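Local coordinates for protein lactate dehydrogenase (Eimeria maxima, PDB 6CT6) that probably catalyses the NADH-dependent interconversion of pyruvate and lactate, and holds NADH together with the pyruvate-like oxamate, at residues B[162-167]-B[193-198]; B[170-175]-B[198-203]; B[181-184]-B[190-193]; B[282-287]-B[294-299]; B[157-162]-B[185-190]. All blocks are in the same frame, centred on the assembly; numbering follows the deposited sequence.

Interaction 1: residues B[162-167]-B[193-198]. With OXM (oxamic acid), chain F.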
# COMPACT_ATOMS: atom_id res chain seq x y z
N SER B 162 -2.74 5.80 17.46
CA SER B 162 -2.27 4.46 17.14
C SER B 162 -0.82 4.27 17.52
O SER B 162 -0.40 3.16 17.86
CB SER B 162 -2.46 4.17 15.65
OG SER B 162 -1.46 4.81 14.87
N ARG B 163 -0.03 5.34 17.47
CA ARG B 163 1.38 5.25 17.84
C ARG B 163 1.54 5.14 19.35
O ARG B 163 2.32 4.31 19.84
CB ARG B 163 2.12 6.47 17.29
CG ARG B 163 2.08 6.54 15.76
CD ARG B 163 2.48 7.90 15.22
NE ARG B 163 2.82 7.83 13.80
CZ ARG B 163 2.96 8.88 13.01
NH1 ARG B 163 2.79 10.11 13.48
NH2 ARG B 163 3.27 8.72 11.73
N LEU B 164 0.81 5.96 20.11
CA LEU B 164 0.75 5.78 21.55
C LEU B 164 0.35 4.36 21.91
O LEU B 164 0.99 3.71 22.75
CB LEU B 164 -0.24 6.78 22.16
CG LEU B 164 -0.59 6.58 23.63
CD1 LEU B 164 0.66 6.68 24.51
CD2 LEU B 164 -1.63 7.60 24.07
N ARG B 165 -0.71 3.85 21.28
CA ARG B 165 -1.23 2.54 21.64
C ARG B 165 -0.24 1.43 21.31
O ARG B 165 -0.11 0.46 22.07
CB ARG B 165 -2.56 2.29 20.92
CG ARG B 165 -3.70 3.20 21.37
CD ARG B 165 -4.89 3.13 20.43
NE ARG B 165 -5.31 1.74 20.18
CZ ARG B 165 -5.31 1.14 18.99
NH1 ARG B 165 -4.95 1.79 17.89
NH2 ARG B 165 -5.71 -0.12 18.90
N ARG B 166 0.47 1.54 20.18
CA ARG B 166 1.44 0.51 19.81
C ARG B 166 2.54 0.38 20.85
O ARG B 166 2.98 -0.73 21.16
CB ARG B 166 2.04 0.83 18.44
CG ARG B 166 3.20 -0.07 18.01
CD ARG B 166 2.74 -1.46 17.59
NE ARG B 166 3.83 -2.42 17.61
CZ ARG B 166 3.89 -3.51 16.84
NH1 ARG B 166 2.93 -3.79 15.97
NH2 ARG B 166 4.93 -4.33 16.94
N MET B 167 2.99 1.51 21.40
CA MET B 167 4.12 1.48 22.33
C MET B 167 3.71 0.90 23.68
O MET B 167 4.45 0.10 24.26
CB MET B 167 4.68 2.89 22.48
CG MET B 167 5.38 3.39 21.22
SD MET B 167 6.17 5.00 21.36
CE MET B 167 5.02 6.03 20.45
N PRO B 193 -0.62 13.61 24.17
CA PRO B 193 -0.95 12.24 24.58
C PRO B 193 -1.53 12.24 25.99
O PRO B 193 -0.89 12.70 26.94
CB PRO B 193 0.39 11.51 24.51
CG PRO B 193 1.27 12.37 23.66
CD PRO B 193 0.81 13.77 23.87
N LEU B 194 -2.75 11.72 26.12
CA LEU B 194 -3.48 11.74 27.39
C LEU B 194 -3.12 10.50 28.19
O LEU B 194 -3.87 9.52 28.25
CB LEU B 194 -4.98 11.85 27.14
CG LEU B 194 -5.48 13.19 26.61
CD1 LEU B 194 -6.95 13.09 26.24
CD2 LEU B 194 -5.26 14.29 27.63
N MET B 195 -1.95 10.56 28.84
CA MET B 195 -1.45 9.39 29.56
C MET B 195 -2.38 8.97 30.68
O MET B 195 -2.41 7.78 31.04
CB MET B 195 -0.05 9.69 30.11
CG MET B 195 0.93 10.23 29.08
SD MET B 195 1.02 9.23 27.58
CE MET B 195 2.07 7.88 28.13
N ARG B 196 -3.16 9.90 31.23
CA ARG B 196 -4.06 9.56 32.32
C ARG B 196 -5.23 8.71 31.85
O ARG B 196 -5.80 7.95 32.65
CB ARG B 196 -4.58 10.84 32.99
CG ARG B 196 -5.60 10.61 34.10
CD ARG B 196 -5.85 11.88 34.90
NE ARG B 196 -6.65 12.87 34.18
CZ ARG B 196 -7.98 12.94 34.21
NH1 ARG B 196 -8.69 12.08 34.92
NH2 ARG B 196 -8.61 13.89 33.52
N TYR B 197 -5.60 8.81 30.58
CA TYR B 197 -6.77 8.12 30.03
C TYR B 197 -6.42 6.80 29.36
O TYR B 197 -7.32 6.15 28.80
CB TYR B 197 -7.49 9.02 29.03
CG TYR B 197 -8.41 10.07 29.64
CD1 TYR B 197 -9.72 9.75 29.98
CD2 TYR B 197 -7.98 11.37 29.84
CE1 TYR B 197 -10.57 10.70 30.52
CE2 TYR B 197 -8.83 12.33 30.38
CZ TYR B 197 -10.12 11.99 30.72
OH TYR B 197 -10.97 12.93 31.25
N ILE B 198 -5.16 6.37 29.39
CA ILE B 198 -4.80 5.08 28.81
C ILE B 198 -5.44 3.98 29.64
O ILE B 198 -5.31 3.96 30.87
CB ILE B 198 -3.28 4.89 28.75
CG1 ILE B 198 -2.62 5.95 27.86
CG2 ILE B 198 -2.93 3.48 28.26
CD1 ILE B 198 -1.10 5.96 27.95
C1 OXM F . 3.20 13.58 9.64
N1 OXM F . 4.39 13.71 8.81
O1 OXM F . 2.35 14.40 9.59
C2 OXM F . 3.05 12.37 10.56
O2 OXM F . 2.71 12.54 11.76
O3 OXM F . 3.24 11.20 10.13
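L164, carried by helix 157-172, meets the loop 193-198 through P193, M195 and I198, and this direct contact is wholly apolar. A chi1 of 171° turns its CG opposite the backbone N and sends the two methyls into different company. CD1 comes tip to tip with CD1 of I198 at 3.9 Å. The same L164 CD1 lies 4.0 Å from SD of M195, whose chain bends at both chi2 and chi3 and brings its thioether across the leucine. The other methyl makes a looser touch, L164 CD2 to P193 CB at 4.4 Å. I222 of helix 216-237 also packs on L164, so a third element closes this buried cluster.

Polar bonding belongs to the preceding residue, R163, and oxamate. The extended R163 chain presents the guanidinium edge to the ligand's carboxylate, with C2 of oxamate in the guanidinium plane. R163 NH1 donates to oxamate O2 at 3.0 Å, and R163 NH2 donates to oxamate O3 at 3.0 Å, both bonds nearly straight at 168°. R165 and R166 instead grip the second subunit, R165 through a salt bridge to its D61.

Chemically, two consecutive residues of one helix thus divide two tasks: apolar contact holds L164 against a loop whose M195 also touches bound glucose, while the paired R163 bonds fix the orientation of the oxamate carboxylate and probably offset its charge.

Interaction 2: residues B[170-175]-B[198-203]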
# COMPACT_ATOMS: atom_id res chain seq x y z
N ASP B 170 3.39 -2.89 23.10
CA ASP B 170 4.66 -3.60 23.06
C ASP B 170 5.29 -3.69 24.45
O ASP B 170 5.95 -4.68 24.78
CB ASP B 170 5.62 -2.90 22.10
CG ASP B 170 5.21 -3.06 20.65
OD1 ASP B 170 4.40 -3.96 20.35
OD2 ASP B 170 5.71 -2.28 19.80
N CYS B 171 5.10 -2.65 25.27
CA CYS B 171 5.68 -2.66 26.61
C CYS B 171 5.01 -3.71 27.50
O CYS B 171 5.70 -4.46 28.20
CB CYS B 171 5.55 -1.26 27.23
SG CYS B 171 6.46 -1.05 28.77
N LEU B 172 3.68 -3.79 27.46
CA LEU B 172 2.94 -4.68 28.34
C LEU B 172 2.74 -6.08 27.77
O LEU B 172 2.28 -6.97 28.50
CB LEU B 172 1.56 -4.08 28.65
CG LEU B 172 1.59 -2.76 29.43
CD1 LEU B 172 0.22 -2.12 29.44
CD2 LEU B 172 2.09 -3.00 30.85
N HIS B 173 3.06 -6.31 26.50
CA HIS B 173 2.80 -7.59 25.84
C HIS B 173 1.31 -7.92 25.86
O HIS B 173 0.88 -9.00 26.27
CB HIS B 173 3.64 -8.70 26.48
CG HIS B 173 5.11 -8.47 26.37
ND1 HIS B 173 5.84 -7.81 27.33
CD2 HIS B 173 5.98 -8.78 25.38
CE1 HIS B 173 7.10 -7.74 26.95
NE2 HIS B 173 7.21 -8.32 25.77
N VAL B 174 0.51 -6.96 25.40
CA VAL B 174 -0.92 -7.13 25.19
C VAL B 174 -1.25 -6.62 23.80
O VAL B 174 -0.54 -5.78 23.24
CB VAL B 174 -1.75 -6.39 26.26
CG1 VAL B 174 -1.57 -4.88 26.15
CG2 VAL B 174 -3.22 -6.76 26.16
N SER B 175 -2.33 -7.14 23.23
CA SER B 175 -2.73 -6.76 21.89
C SER B 175 -3.10 -5.28 21.85
O SER B 175 -3.74 -4.78 22.78
CB SER B 175 -3.92 -7.60 21.42
OG SER B 175 -4.53 -7.03 20.28
N ILE B 198 -5.16 6.37 29.39
CA ILE B 198 -4.80 5.08 28.81
C ILE B 198 -5.44 3.98 29.64
O ILE B 198 -5.31 3.96 30.87
CB ILE B 198 -3.28 4.89 28.75
CG1 ILE B 198 -2.62 5.95 27.86
CG2 ILE B 198 -2.93 3.48 28.26
CD1 ILE B 198 -1.10 5.96 27.95
N THR B 199 -6.14 3.05 28.98
CA THR B 199 -6.69 1.90 29.67
C THR B 199 -6.34 0.62 28.92
O THR B 199 -6.14 0.62 27.70
CB THR B 199 -8.22 1.99 29.82
OG1 THR B 199 -8.86 1.91 28.54
CG2 THR B 199 -8.63 3.28 30.53
N ILE B 200 -6.26 -0.46 29.69
CA ILE B 200 -6.12 -1.81 29.16
C ILE B 200 -7.48 -2.48 29.37
O ILE B 200 -7.82 -2.88 30.49
CB ILE B 200 -4.99 -2.59 29.83
CG1 ILE B 200 -3.69 -1.76 29.86
CG2 ILE B 200 -4.77 -3.93 29.14
CD1 ILE B 200 -3.20 -1.30 28.49
N ASN B 201 -8.26 -2.60 28.29
CA ASN B 201 -9.65 -3.05 28.36
C ASN B 201 -10.41 -2.32 29.47
O ASN B 201 -11.15 -2.93 30.25
CB ASN B 201 -9.73 -4.56 28.57
CG ASN B 201 -11.13 -5.09 28.33
OD1 ASN B 201 -11.77 -4.74 27.34
ND2 ASN B 201 -11.62 -5.92 29.25
N GLY B 202 -10.24 -1.00 29.53
CA GLY B 202 -10.92 -0.19 30.51
C GLY B 202 -10.25 -0.12 31.86
O GLY B 202 -10.67 0.69 32.71
N ILE B 203 -9.21 -0.92 32.10
CA ILE B 203 -8.45 -0.89 33.35
C ILE B 203 -7.48 0.28 33.29
O ILE B 203 -6.64 0.33 32.38
CB ILE B 203 -7.70 -2.21 33.57
CG1 ILE B 203 -8.65 -3.41 33.43
CG2 ILE B 203 -7.02 -2.22 34.93
CD1 ILE B 203 -7.94 -4.73 33.27
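I200, the residue on which both L172 and V174 press, has its backbone N bonded to I203 O at 2.8 Å. The return bond, from I203 N to I200 O at 2.9 Å, closes a type I' beta turn through N201 and G202. This pair of bonds fixes the strand end from which the I200 side chain reaches across to the end of helix 157-172.

Contact between the segments is entirely aliphatic. CD1 of L172 lies 3.6 Å from CD1 of I200, the closest approach, and L172 CD1 also rests 3.9 Å from CG1 of the same isoleucine. The I200 branch gets there by folding: with chi1 at -50°, CG1 is opposite the carbonyl carbon, and a chi2 of -57° then bends CD1 round. Its second branch serves V174 more loosely, I200 CG2 standing 4.4 Å from V174 CG2. Between the two partners the chain leaves the helix at H173, whose positive phi of 60° redirects it and lets L172 and V174 both face I200.

Neighbours complete the hydrophobic cluster: F208 and I168 pack on I200, and V179 of the adjacent strand touches both V174 and I200. The implied chemistry is that of a small apolar seam between the helix end and the sheet, held by dispersion and solvent exclusion, while the backbone N and O of I200 are taken up by I203 and Q180 receives G202 N.

Interaction 3: residues B[181-184]-B[190-193]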
# COMPACT_ATOMS: atom_id res chain seq x y z
N GLY B 181 -6.18 4.47 23.94
CA GLY B 181 -5.26 5.59 24.06
C GLY B 181 -5.64 6.74 23.15
O GLY B 181 -6.11 6.51 22.04
N MET B 182 -5.43 7.97 23.61
CA MET B 182 -5.83 9.15 22.84
C MET B 182 -4.72 10.19 22.85
O MET B 182 -4.08 10.43 23.88
CB MET B 182 -7.10 9.77 23.40
CG MET B 182 -8.33 8.89 23.24
SD MET B 182 -9.83 9.69 23.83
CE MET B 182 -9.57 9.59 25.60
N VAL B 183 -4.49 10.80 21.68
CA VAL B 183 -3.66 11.99 21.53
C VAL B 183 -4.57 13.08 20.98
O VAL B 183 -5.06 12.97 19.85
CB VAL B 183 -2.46 11.76 20.60
CG1 VAL B 183 -1.62 13.03 20.49
CG2 VAL B 183 -1.61 10.59 21.07
N ILE B 184 -4.80 14.13 21.77
CA ILE B 184 -5.70 15.20 21.35
C ILE B 184 -4.90 16.46 21.05
O ILE B 184 -3.68 16.51 21.26
CB ILE B 184 -6.78 15.49 22.42
CG1 ILE B 184 -6.15 15.97 23.73
CG2 ILE B 184 -7.63 14.24 22.65
CD1 ILE B 184 -7.16 16.54 24.72
N ASN B 190 2.82 20.41 19.82
CA ASN B 190 2.06 20.54 21.05
C ASN B 190 0.96 19.48 21.19
O ASN B 190 0.06 19.65 22.02
CB ASN B 190 1.44 21.94 21.15
CG ASN B 190 2.46 23.02 21.44
OD1 ASN B 190 2.93 23.16 22.57
ND2 ASN B 190 2.82 23.80 20.42
N MET B 191 1.02 18.40 20.40
CA MET B 191 0.03 17.35 20.55
C MET B 191 0.10 16.76 21.95
O MET B 191 1.17 16.68 22.56
CB MET B 191 0.23 16.25 19.49
CG MET B 191 1.43 15.33 19.72
SD MET B 191 1.53 14.00 18.50
CE MET B 191 1.85 14.91 17.00
N LEU B 192 -1.05 16.34 22.47
CA LEU B 192 -1.21 15.98 23.87
C LEU B 192 -1.59 14.51 24.01
O LEU B 192 -2.78 14.17 23.99
CB LEU B 192 -2.26 16.87 24.53
CG LEU B 192 -2.62 16.57 25.99
CD1 LEU B 192 -1.38 16.51 26.86
CD2 LEU B 192 -3.58 17.63 26.49
N PRO B 193 -0.62 13.61 24.17
CA PRO B 193 -0.95 12.24 24.58
C PRO B 193 -1.53 12.24 25.99
O PRO B 193 -0.89 12.70 26.94
CB PRO B 193 0.39 11.51 24.51
CG PRO B 193 1.27 12.37 23.66
CD PRO B 193 0.81 13.77 23.87
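V183 faces M191, L192 and P193 across a short antiparallel ladder, and its two methyls find different partners. CB stands 4.2 Å from L192 O, the same oxygen that receives a CA-H...O contact from V183 CA at 3.4 Å. At the tip the branches diverge. A chi1 of 180° sets CG1 opposite the backbone N, where it meets CB of M191 at 3.8 Å, the methionine crossing it at a slant. CG2 instead runs beside the proline, 4.1 Å from P193 CB, both side chains pointing the same way.

The neighbouring pair supplies the polar bonds. I184 N donates to L192 O at 3.0 Å from well above the carbonyl plane, whereas L192 N meets I184 O at 2.9 Å almost in line with the carbonyl, a C=O...N angle of 164°. On this opposite face I184 CG1 and L192 CB lie alongside each other at 4.1 Å.

The hairpin is therefore sandwiched. T226 of helix 216-237 packs on V183 and P193, with D160 of helix 157-172 also against V183, while L309 of helix 303-328 lies on I184 and L192; strand 192-193 forms one margin of the four-stranded antiparallel sheet.

Interaction 4: residues B[282-287]-B[294-299]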
# COMPACT_ATOMS: atom_id res chain seq x y z
N LEU B 282 -9.85 21.40 16.20
CA LEU B 282 -8.93 20.82 17.16
C LEU B 282 -9.18 19.32 17.23
O LEU B 282 -10.31 18.86 17.06
CB LEU B 282 -9.10 21.45 18.55
CG LEU B 282 -8.01 21.17 19.59
CD1 LEU B 282 -6.73 21.93 19.25
CD2 LEU B 282 -8.48 21.53 20.99
N GLY B 283 -8.11 18.57 17.47
CA GLY B 283 -8.21 17.12 17.60
C GLY B 283 -8.91 16.69 18.88
O GLY B 283 -8.35 16.81 19.97
N VAL B 284 -10.14 16.20 18.75
CA VAL B 284 -10.92 15.77 19.91
C VAL B 284 -11.65 14.47 19.58
O VAL B 284 -11.88 14.15 18.41
CB VAL B 284 -11.95 16.84 20.34
CG1 VAL B 284 -11.23 18.13 20.74
CG2 VAL B 284 -12.94 17.12 19.22
N PRO B 285 -12.01 13.70 20.61
CA PRO B 285 -12.80 12.48 20.36
C PRO B 285 -14.19 12.81 19.83
O PRO B 285 -14.91 13.63 20.40
CB PRO B 285 -12.85 11.81 21.74
CG PRO B 285 -12.56 12.90 22.72
CD PRO B 285 -11.63 13.84 22.03
N CYS B 286 -14.56 12.15 18.73
CA CYS B 286 -15.86 12.34 18.11
C CYS B 286 -16.37 11.00 17.60
O CYS B 286 -15.61 10.03 17.47
CB CYS B 286 -15.80 13.36 16.96
SG CYS B 286 -14.99 12.75 15.48
N ILE B 287 -17.67 10.95 17.30
CA ILE B 287 -18.33 9.75 16.80
C ILE B 287 -18.71 9.99 15.34
O ILE B 287 -19.40 10.97 15.03
CB ILE B 287 -19.58 9.40 17.62
CG1 ILE B 287 -19.25 9.23 19.11
CG2 ILE B 287 -20.26 8.15 17.06
CD1 ILE B 287 -18.30 8.09 19.42
N GLU B 294 -21.33 12.80 14.42
CA GLU B 294 -22.60 12.69 15.12
C GLU B 294 -22.52 13.15 16.57
O GLU B 294 -23.52 13.62 17.12
CB GLU B 294 -23.11 11.25 15.06
CG GLU B 294 -23.49 10.83 13.65
CD GLU B 294 -24.07 9.43 13.59
OE1 GLU B 294 -24.10 8.74 14.63
OE2 GLU B 294 -24.49 9.03 12.49
N GLN B 295 -21.35 13.04 17.19
CA GLN B 295 -21.16 13.48 18.56
C GLN B 295 -19.73 13.95 18.74
O GLN B 295 -18.80 13.33 18.23
CB GLN B 295 -21.43 12.36 19.58
CG GLN B 295 -22.80 11.72 19.50
CD GLN B 295 -22.96 10.65 20.57
OE1 GLN B 295 -22.63 10.88 21.73
NE2 GLN B 295 -23.45 9.49 20.17
N ILE B 296 -19.57 15.05 19.47
CA ILE B 296 -18.28 15.49 19.96
C ILE B 296 -18.26 15.25 21.46
O ILE B 296 -19.14 15.75 22.19
CB ILE B 296 -18.01 16.97 19.62
CG1 ILE B 296 -17.89 17.13 18.10
CG2 ILE B 296 -16.73 17.45 20.31
CD1 ILE B 296 -18.04 18.56 17.64
N ILE B 297 -17.29 14.49 21.93
CA ILE B 297 -17.19 14.11 23.33
C ILE B 297 -16.26 15.08 24.03
O ILE B 297 -15.17 15.39 23.53
CB ILE B 297 -16.70 12.65 23.48
CG1 ILE B 297 -17.73 11.70 22.85
CG2 ILE B 297 -16.47 12.31 24.94
CD1 ILE B 297 -17.24 10.29 22.68
N GLU B 298 -16.68 15.56 25.20
CA GLU B 298 -15.95 16.58 25.95
C GLU B 298 -15.37 15.93 27.20
O GLU B 298 -16.08 15.67 28.17
CB GLU B 298 -16.87 17.75 26.29
CG GLU B 298 -16.13 18.96 26.82
CD GLU B 298 -16.84 20.26 26.51
OE1 GLU B 298 -18.02 20.22 26.11
OE2 GLU B 298 -16.21 21.33 26.67
N LEU B 299 -14.06 15.68 27.16
CA LEU B 299 -13.38 15.02 28.27
C LEU B 299 -13.35 15.92 29.50
O LEU B 299 -13.32 17.15 29.41
CB LEU B 299 -11.95 14.67 27.86
CG LEU B 299 -11.78 13.73 26.66
CD1 LEU B 299 -10.31 13.65 26.25
CD2 LEU B 299 -12.32 12.35 26.97
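C286 and I287 pair with I296 and Q295 in a hairpin held by three backbone bonds. I287 N reaches Q295 O at 2.8 Å in the carbonyl plane, and E294 N reaches I287 O at 2.7 Å. Toward the other end I297 N donates to P285 O at 3.0 Å, tilted 23° from that carbonyl plane. Q295 O is doubly engaged, for CA of C286 also approaches it at 3.1 Å in a CA-H...O contact.

Side chains pack closely where P285 and V284 sit. CG of P285 lies 4.1 Å from CG of L299, the two crossing at a slant, and V284 CG2 meets I296 CG2 at 4.0 Å. Y275 packs on both V284 and P285, and its hydroxyl bonds to I297 O and L299 N, so V284 and P285 are buried at this end.

The other end is more open. I287 and the exposed Q295 lie side by side, I287 CG1 3.8 Å from Q295 CB, so the glutamine offers its CB to the isoleucine, and its extended chain runs on alongside. I287 CD1 also brushes I297 CD1. E294 takes part mainly through its backbone; its carboxylate is held by salt bridges to K262 and K291.

Because E294 and Q295 both stand opposite I287, the pairing is a classic beta bulge. It lies in an antiparallel hairpin at the margin of the large mixed sheet, where strand 294-296 is the last strand beyond 281-289 in the C-terminal domain.

Interaction 5: residues B[157-162]-B[185-190]. With NAI (1,4-dihydronicotinamide adenine dinucleotide), chain D; OXM (oxamic acid), chain F.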
# COMPACT_ATOMS: atom_id res chain seq x y z
N GLY B 157 -5.70 12.44 14.84
CA GLY B 157 -5.70 11.80 16.15
C GLY B 157 -5.66 10.28 16.07
O GLY B 157 -5.02 9.63 16.90
N MET B 158 -6.34 9.70 15.09
CA MET B 158 -6.31 8.25 14.94
C MET B 158 -4.88 7.76 14.72
O MET B 158 -4.48 6.74 15.29
CB MET B 158 -7.21 7.82 13.78
CG MET B 158 -7.25 6.31 13.54
SD MET B 158 -7.87 5.41 14.98
CE MET B 158 -8.01 3.75 14.32
N LEU B 159 -4.11 8.47 13.90
CA LEU B 159 -2.72 8.10 13.67
C LEU B 159 -1.87 8.32 14.91
O LEU B 159 -1.12 7.43 15.33
CB LEU B 159 -2.15 8.90 12.50
CG LEU B 159 -0.64 8.82 12.28
CD1 LEU B 159 -0.23 7.44 11.78
CD2 LEU B 159 -0.19 9.90 11.32
N ASP B 160 -1.95 9.52 15.50
CA ASP B 160 -1.19 9.79 16.71
C ASP B 160 -1.56 8.82 17.83
O ASP B 160 -0.69 8.31 18.53
CB ASP B 160 -1.42 11.24 17.15
CG ASP B 160 -0.85 12.25 16.16
OD1 ASP B 160 0.25 11.99 15.62
OD2 ASP B 160 -1.50 13.29 15.92
N SER B 161 -2.86 8.56 17.99
CA SER B 161 -3.31 7.61 19.01
C SER B 161 -2.79 6.20 18.73
O SER B 161 -2.44 5.47 19.67
CB SER B 161 -4.83 7.61 19.09
OG SER B 161 -5.33 8.88 19.47
N SER B 162 -2.74 5.80 17.46
CA SER B 162 -2.27 4.46 17.14
C SER B 162 -0.82 4.27 17.52
O SER B 162 -0.40 3.16 17.86
CB SER B 162 -2.46 4.17 15.65
OG SER B 162 -1.46 4.81 14.87
N GLY B 185 -5.59 17.49 20.56
CA GLY B 185 -4.97 18.79 20.34
C GLY B 185 -4.58 19.03 18.90
O GLY B 185 -5.32 18.67 17.98
N VAL B 186 -3.43 19.66 18.70
CA VAL B 186 -2.94 19.97 17.37
C VAL B 186 -2.12 18.79 16.88
O VAL B 186 -1.38 18.16 17.65
CB VAL B 186 -2.10 21.26 17.38
CG1 VAL B 186 -0.77 21.05 18.11
CG2 VAL B 186 -1.86 21.76 15.96
N HIS B 187 -2.23 18.48 15.59
CA HIS B 187 -1.31 17.53 14.97
C HIS B 187 0.01 18.27 14.76
O HIS B 187 0.34 18.73 13.66
CB HIS B 187 -1.87 16.97 13.67
CG HIS B 187 -1.00 15.91 13.06
ND1 HIS B 187 -0.66 14.76 13.73
CD2 HIS B 187 -0.39 15.85 11.85
CE1 HIS B 187 0.12 14.02 12.96
NE2 HIS B 187 0.30 14.66 11.81
N GLY B 188 0.76 18.39 15.84
CA GLY B 188 2.00 19.13 15.81
C GLY B 188 2.79 18.91 17.08
O GLY B 188 2.52 17.98 17.84
N ASP B 189 3.76 19.80 17.30
CA ASP B 189 4.67 19.63 18.42
C ASP B 189 3.94 19.70 19.76
O ASP B 189 4.39 19.10 20.74
CB ASP B 189 5.78 20.68 18.37
CG ASP B 189 6.78 20.41 17.27
OD1 ASP B 189 7.17 19.23 17.10
OD2 ASP B 189 7.18 21.36 16.57
N ASN B 190 2.82 20.41 19.82
CA ASN B 190 2.06 20.54 21.05
C ASN B 190 0.96 19.48 21.19
O ASN B 190 0.06 19.65 22.02
CB ASN B 190 1.44 21.94 21.15
CG ASN B 190 2.46 23.02 21.44
OD1 ASN B 190 2.93 23.16 22.57
ND2 ASN B 190 2.82 23.80 20.42
PA NAI D . 2.59 13.40 -1.88
O1A NAI D . 3.45 14.54 -2.38
O2A NAI D . 3.04 11.97 -2.11
O5B NAI D . 1.14 13.57 -2.55
C5B NAI D . 0.54 14.85 -2.69
C4B NAI D . -0.14 14.90 -4.04
O4B NAI D . -1.03 16.02 -4.14
C3B NAI D . 0.86 15.04 -5.18
O3B NAI D . 0.76 13.90 -6.04
C2B NAI D . 0.45 16.31 -5.91
O2B NAI D . 0.61 16.22 -7.32
C1B NAI D . -1.01 16.41 -5.51
N9A NAI D . -1.64 17.73 -5.71
C8A NAI D . -1.08 18.96 -5.69
N7A NAI D . -2.03 19.91 -5.94
C5A NAI D . -3.20 19.27 -6.13
C6A NAI D . -4.60 19.64 -6.43
N6A NAI D . -4.96 20.93 -6.58
N1A NAI D . -5.51 18.65 -6.54
C2A NAI D . -5.18 17.35 -6.39
N3A NAI D . -3.93 16.95 -6.12
C4A NAI D . -2.93 17.84 -5.98
O3 NAI D . 2.31 13.62 -0.31
PN NAI D . 1.73 12.51 0.71
O1N NAI D . 2.89 11.72 1.27
O2N NAI D . 0.57 11.80 0.06
O5D NAI D . 1.17 13.46 1.89
C5D NAI D . 0.09 14.35 1.61
C4D NAI D . -0.20 15.28 2.78
O4D NAI D . -0.56 14.54 3.95
C3D NAI D . 1.03 16.11 3.14
O3D NAI D . 0.61 17.46 3.37
C2D NAI D . 1.53 15.48 4.41
O2D NAI D . 2.27 16.39 5.24
C1D NAI D . 0.22 15.05 5.04
N1N NAI D . 0.30 14.07 6.14
C2N NAI D . -0.61 14.23 7.10
C3N NAI D . -0.68 13.39 8.19
C7N NAI D . -1.75 13.68 9.21
O7N NAI D . -2.65 14.44 8.92
N7N NAI D . -1.68 13.11 10.41
C4N NAI D . 0.28 12.24 8.36
C5N NAI D . 1.23 12.18 7.25
C6N NAI D . 1.20 13.08 6.19
C1 OXM F . 3.20 13.58 9.64
N1 OXM F . 4.39 13.71 8.81
O1 OXM F . 2.35 14.40 9.59
C2 OXM F . 3.05 12.37 10.56
O2 OXM F . 2.71 12.54 11.76
O3 OXM F . 3.24 11.20 10.13
O HOH W 1 -3.02 15.21 17.16
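H187 and D160 meet ring edge to carboxylate, and their torsions explain the fit. A chi1 of -175° carries the imidazole opposite its own backbone N and swings it over toward helix 157-172. D160 CG lies anti to its carbonyl carbon, which brings the carboxylate to the ring edge; the two planes are 29° apart. H187 ND1 donates to D160 OD2 at 2.8 Å, close to the ring plane and onto the syn lone pair of that oxygen. A water also gives a bond to D160 OD2 at 2.7 Å, so this buried atom has two donors.

At the ring's other nitrogen, H187 NE2 donates to oxamate O1 at 3.0 Å, again at the ring edge. The nicotinamide carboxamide nitrogen N7N lies over one ring face. L159, with chi1 at 169°, directs CD2 to the ligands and sets it 3.8 Å from C4N, the carbon that carries the hydride in NADH chemistry.

D160 is thus a second-shell residue that fixes the rotation of the ring, and H187 in turn points an N-H at the oxamate oxygen that probably takes the place of the keto oxygen of pyruvate, consistent with a role in orienting substrate beside the cofactor.

Overall arrangement
Helix 157-172 serves interactions 5, 1 and 2 in turn, from the active site outward. Interaction 5 supplies H187 and interaction 1 supplies R163 to the same oxamate, their centres about 10 Å apart; the centre of interaction 2 lies about 10 Å from that of interaction 1 and about 19 Å from that of interaction 5. Interaction 3 has its centre only about 5 Å from that of interaction 5, and S161 OG probably bonds to V183 N between them. Interaction 4 meets interaction 5 through G283 N and G185 O, probably hydrogen-bonded at 2.8 Å. L194 also packs on both I184 and L299, linking interactions 1, 3 and 4 around the hairpins.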